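Local coordinates for protein endoglucanase A (Clostridium acetobutylicum, PDB 3IK2) that probably hydrolyses internal beta-1,4-glucosidic bonds of cellulose, as an endoglucanase of glycoside hydrolase family 44, at residues A11-I16 against T415-D420; I7-E12 against V460-N465. All blocks are in the same frame, centred on the assembly; numbering follows the deposited sequence.

Contact 1 of 2, residues A11-I16 against T415-D420; sequences AEKQAI and TDVKCD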
# COMPACT_ATOMS: atom_id res chain seq x y z
N ALA A 11 -5.07 0.01 27.34
CA ALA A 11 -4.39 1.24 26.96
C ALA A 11 -3.97 1.28 25.48
O ALA A 11 -3.68 0.23 24.85
CB ALA A 11 -3.16 1.47 27.84
N GLU A 12 -3.93 2.53 24.98
CA GLU A 12 -3.47 2.90 23.63
C GLU A 12 -4.13 2.06 22.55
O GLU A 12 -3.45 1.60 21.60
CB GLU A 12 -1.95 2.83 23.53
CG GLU A 12 -1.20 3.54 24.65
CD GLU A 12 0.31 3.25 24.63
OE1 GLU A 12 0.88 3.02 23.54
OE2 GLU A 12 0.93 3.28 25.72
N LYS A 13 -5.44 1.88 22.70
CA LYS A 13 -6.23 1.05 21.81
C LYS A 13 -6.38 1.75 20.47
O LYS A 13 -6.60 2.97 20.42
CB LYS A 13 -7.61 0.76 22.40
CG LYS A 13 -7.60 -0.15 23.61
CD LYS A 13 -9.01 -0.55 23.98
CE LYS A 13 -9.13 -0.60 25.49
NZ LYS A 13 -10.03 -1.68 26.01
N GLN A 14 -6.25 1.00 19.40
CA GLN A 14 -6.33 1.57 18.07
C GLN A 14 -6.98 0.54 17.15
O GLN A 14 -6.49 -0.59 17.05
CB GLN A 14 -4.91 1.93 17.60
CG GLN A 14 -4.76 2.40 16.17
CD GLN A 14 -5.14 3.86 15.98
OE1 GLN A 14 -5.48 4.27 14.89
NE2 GLN A 14 -5.09 4.64 17.05
N ALA A 15 -8.09 0.92 16.50
CA ALA A 15 -8.68 0.09 15.46
C ALA A 15 -7.64 -0.19 14.36
O ALA A 15 -7.04 0.71 13.80
CB ALA A 15 -9.89 0.77 14.89
N ILE A 16 -7.41 -1.46 14.06
CA ILE A 16 -6.60 -1.86 12.91
C ILE A 16 -7.52 -1.96 11.68
O ILE A 16 -8.46 -2.75 11.68
CB ILE A 16 -5.96 -3.23 13.13
CG1 ILE A 16 -5.16 -3.25 14.44
CG2 ILE A 16 -5.13 -3.69 11.86
CD1 ILE A 16 -4.45 -4.60 14.72
N THR A 415 -7.95 -4.94 16.88
CA THR A 415 -7.69 -3.79 17.76
C THR A 415 -6.29 -3.86 18.32
O THR A 415 -6.00 -4.75 19.10
CB THR A 415 -8.68 -3.74 18.95
OG1 THR A 415 -9.99 -4.07 18.49
CG2 THR A 415 -8.70 -2.36 19.61
N ASP A 416 -5.44 -2.92 17.91
CA ASP A 416 -4.08 -2.85 18.43
C ASP A 416 -4.12 -2.31 19.86
O ASP A 416 -4.91 -1.43 20.16
CB ASP A 416 -3.22 -1.93 17.55
CG ASP A 416 -1.83 -1.69 18.13
OD1 ASP A 416 -1.60 -0.59 18.66
OD2 ASP A 416 -0.97 -2.60 18.06
N VAL A 417 -3.28 -2.87 20.73
CA VAL A 417 -3.20 -2.42 22.11
C VAL A 417 -1.75 -2.17 22.48
O VAL A 417 -0.85 -2.62 21.79
CB VAL A 417 -3.89 -3.40 23.14
CG1 VAL A 417 -5.40 -3.65 22.76
CG2 VAL A 417 -3.14 -4.71 23.26
N LYS A 418 -1.55 -1.41 23.56
CA LYS A 418 -0.24 -1.14 24.11
C LYS A 418 0.63 -2.38 24.23
O LYS A 418 0.28 -3.33 24.90
CB LYS A 418 -0.39 -0.49 25.49
CG LYS A 418 0.95 -0.29 26.18
CD LYS A 418 0.75 0.52 27.45
CE LYS A 418 1.95 0.39 28.39
NZ LYS A 418 1.78 1.29 29.59
N CYS A 419 1.80 -2.34 23.58
CA CYS A 419 2.72 -3.44 23.55
C CYS A 419 4.10 -2.84 23.39
O CYS A 419 4.58 -2.64 22.26
CB CYS A 419 2.40 -4.39 22.40
SG CYS A 419 3.29 -5.95 22.50
N ASP A 420 4.73 -2.53 24.52
CA ASP A 420 6.02 -1.84 24.54
C ASP A 420 7.13 -2.81 24.83
O ASP A 420 7.14 -3.46 25.89
CB ASP A 420 6.05 -0.72 25.58
CG ASP A 420 5.02 0.38 25.31
OD1 ASP A 420 4.75 0.67 24.12
OD2 ASP A 420 4.50 0.97 26.28
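The carbonyl oxygen of Gln14 receives the amide of Asp416, with Asp416 N 2.7 Å from Gln14 O, and the CA-H of Thr415 also approaches that oxygen. The reverse bond, from Gln14 N to Asp416 O, completes a hydrogen-bonded antiparallel pair between the first strand of the beta-domain, 2-15, and strand 415-421, the first strand to follow the TIM-like barrel. The chain thus returns, after nearly four hundred residues, to the strand on which it began. Asp416 O has a second, weaker visitor, the CA-H of Lys13, with CA at 3.3 Å from the oxygen.

Residues 9-13 interrupt strand 2-15, and Glu12 there has a positive phi (50°); even so, within the interruption, Lys418 N donates to Ala11 O over 3.0 Å.

Ile16 lies nearly perpendicular to Asp416 and sets its CG1 3.5 Å from Asp416 N; Tyr21 and Tyr412 also touch it, a buried place that suits a branched apolar side chain. Thr415, beta-branched and well suited to a strand, turns its CG2 over Gln14 O.

At the solvent-facing end the long chains of Glu12 and Lys418 cross obliquely. With CG anti to the backbone N (chi1 175°) and every later torsion extended, Lys418 lays its methylenes against a face of the Glu12 carboxylate, and its CB also rests near the CB of Ala11. The ammonium has gone past its opposite charge: Glu12 OE2 is 3.3 Å from Lys418 CD but 4.4 Å from Lys418 NZ, longer than a salt bridge.

Contact 2 of 2, residues I7-E12 against V460-N465; sequences IDTNAE and VSSNKN
Thr9 and Ser462 face each other hydroxyl to hydroxyl, with Thr9 OG1 2.8 Å from Ser462 OG. Thr9 reaches across because its OG1 stands between the backbone N and the carbonyl carbon (chi1 64°), while its methyl CG2 lies near CB of Ser462. Both oxygens have further partners: Thr9 OG1 also bonds a glycerol, probably from the crystallisation liquor, and Ser462 OG accepts from Lys464 N, two residues on, in an ST turn. Small hydroxyl side chains suit the place, since each can both donate and accept, and Ser462 serves its own turn as well.

A little further back along the strands, Ile7 and Val460 run as neighbours in the same direction, Ile7 CD1 touching Val460 CG2 at 4.1 Å. Met441 lies against both, so this is the buried face of the sheet, and branched aliphatic residues suit it.

The pairing is parallel: strand 2-15 runs alongside strand 454-461 in the mixed sheet of the beta-domain that accompanies the TIM-like barrel. Ser461 N donates to Ile7 O at 2.6 Å, and Ser461 O accepts from Thr9 N at 3.0 Å. Ser461 thus bonds on both sides of Asp8, as parallel strands require, and the CA-H of Asp8 leans on the same Ser461 O.

On the opposite face of the sheet from Ile7, Asp8 and Ser461 stand next to each other without a direct side-chain bond. A water donates to Asp8 OD2 and bonds Ser461 OG only weakly, at 3.4 Å. Asp8 also begins a type I turn to Ala11, and the same OD2 that takes the water accepts from Asn10 N in an Asx turn, at 2.9 Å and from 40° above the carboxylate plane.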
# COMPACT_ATOMS: atom_id res chain seq x y z
N ILE A 7 2.43 -5.36 27.96
CA ILE A 7 1.16 -5.23 27.24
C ILE A 7 0.07 -4.70 28.19
O ILE A 7 -0.06 -5.15 29.33
CB ILE A 7 0.76 -6.58 26.53
CG1 ILE A 7 1.86 -6.99 25.53
CG2 ILE A 7 -0.57 -6.49 25.80
CD1 ILE A 7 1.87 -8.47 25.16
N ASP A 8 -0.71 -3.74 27.72
CA ASP A 8 -1.91 -3.31 28.43
C ASP A 8 -3.10 -3.33 27.49
O ASP A 8 -3.19 -2.47 26.63
CB ASP A 8 -1.70 -1.91 29.02
CG ASP A 8 -2.88 -1.45 29.89
OD1 ASP A 8 -2.71 -0.46 30.63
OD2 ASP A 8 -3.98 -2.06 29.82
N THR A 9 -4.01 -4.28 27.65
CA THR A 9 -5.15 -4.41 26.72
C THR A 9 -6.21 -3.32 26.87
O THR A 9 -7.17 -3.27 26.10
CB THR A 9 -5.82 -5.81 26.78
OG1 THR A 9 -6.40 -6.01 28.07
CG2 THR A 9 -4.80 -6.93 26.48
N ASN A 10 -6.01 -2.43 27.85
CA ASN A 10 -6.92 -1.34 28.16
C ASN A 10 -6.26 0.02 27.94
O ASN A 10 -6.82 1.05 28.31
CB ASN A 10 -7.45 -1.45 29.61
CG ASN A 10 -8.76 -0.64 29.85
OD1 ASN A 10 -8.87 0.11 30.84
ND2 ASN A 10 -9.74 -0.79 28.96
N ALA A 11 -5.07 0.01 27.34
CA ALA A 11 -4.39 1.24 26.96
C ALA A 11 -3.97 1.28 25.48
O ALA A 11 -3.68 0.23 24.85
CB ALA A 11 -3.16 1.47 27.84
N GLU A 12 -3.93 2.53 24.98
CA GLU A 12 -3.47 2.90 23.63
C GLU A 12 -4.13 2.06 22.55
O GLU A 12 -3.45 1.60 21.60
CB GLU A 12 -1.95 2.83 23.53
CG GLU A 12 -1.20 3.54 24.65
CD GLU A 12 0.31 3.25 24.63
OE1 GLU A 12 0.88 3.02 23.54
OE2 GLU A 12 0.93 3.28 25.72
N VAL A 460 1.48 -8.98 30.77
CA VAL A 460 0.19 -8.59 30.22
C VAL A 460 -0.69 -7.99 31.33
O VAL A 460 -1.12 -8.68 32.26
CB VAL A 460 -0.51 -9.77 29.53
CG1 VAL A 460 -1.80 -9.33 28.92
CG2 VAL A 460 0.40 -10.39 28.48
N SER A 461 -0.92 -6.69 31.23
CA SER A 461 -1.90 -6.02 32.09
C SER A 461 -3.28 -6.07 31.42
O SER A 461 -3.50 -5.45 30.39
CB SER A 461 -1.44 -4.58 32.39
OG SER A 461 -2.43 -3.89 33.13
N SER A 462 -4.19 -6.82 32.02
CA SER A 462 -5.52 -7.07 31.45
C SER A 462 -6.47 -7.59 32.54
O SER A 462 -6.02 -8.19 33.51
CB SER A 462 -5.44 -8.11 30.33
OG SER A 462 -6.70 -8.29 29.72
N ASN A 463 -7.76 -7.34 32.37
CA ASN A 463 -8.78 -7.95 33.21
C ASN A 463 -9.11 -9.40 32.79
O ASN A 463 -9.74 -10.13 33.54
CB ASN A 463 -10.05 -7.09 33.21
CG ASN A 463 -9.95 -5.84 34.13
OD1 ASN A 463 -8.99 -5.66 34.87
ND2 ASN A 463 -10.98 -5.00 34.07
N LYS A 464 -8.71 -9.79 31.57
CA LYS A 464 -8.72 -11.20 31.15
C LYS A 464 -7.69 -12.01 31.92
O LYS A 464 -6.69 -11.47 32.41
CB LYS A 464 -8.40 -11.31 29.66
CG LYS A 464 -9.20 -10.36 28.80
CD LYS A 464 -10.63 -10.78 28.69
CE LYS A 464 -11.37 -9.76 27.89
NZ LYS A 464 -12.56 -10.41 27.29
N ASN A 465 -7.90 -13.31 32.02
CA ASN A 465 -6.91 -14.17 32.63
C ASN A 465 -6.40 -15.22 31.63
O ASN A 465 -7.03 -16.28 31.41
CB ASN A 465 -7.50 -14.82 33.89
CG ASN A 465 -6.56 -15.80 34.54
OD1 ASN A 465 -6.81 -17.02 34.53
ND2 ASN A 465 -5.47 -15.29 35.14
O HOH W 1 -5.56 -2.90 32.32

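Both contacts hold strand 2-15, from its two sides: contact 1 pairs it antiparallel with strand 415-421, contact 2 parallel with strand 454-461. Their centres are 10 Å apart, and Lys418 O probably accepts from Asp8 N, tying the two together. Each is only partly buried. In contact 1 the buried residues are Ile16, Asp416 and Val417; in contact 2 they are Ile7 and Val460, with Cys419 of the first contact packing on Ile7. The chemistry differs at the margins: contact 1 has a glutamate carboxylate resting across lysine methylenes, whereas contact 2, further from the chain's centre, ends in hydroxyls, tight turns and a water.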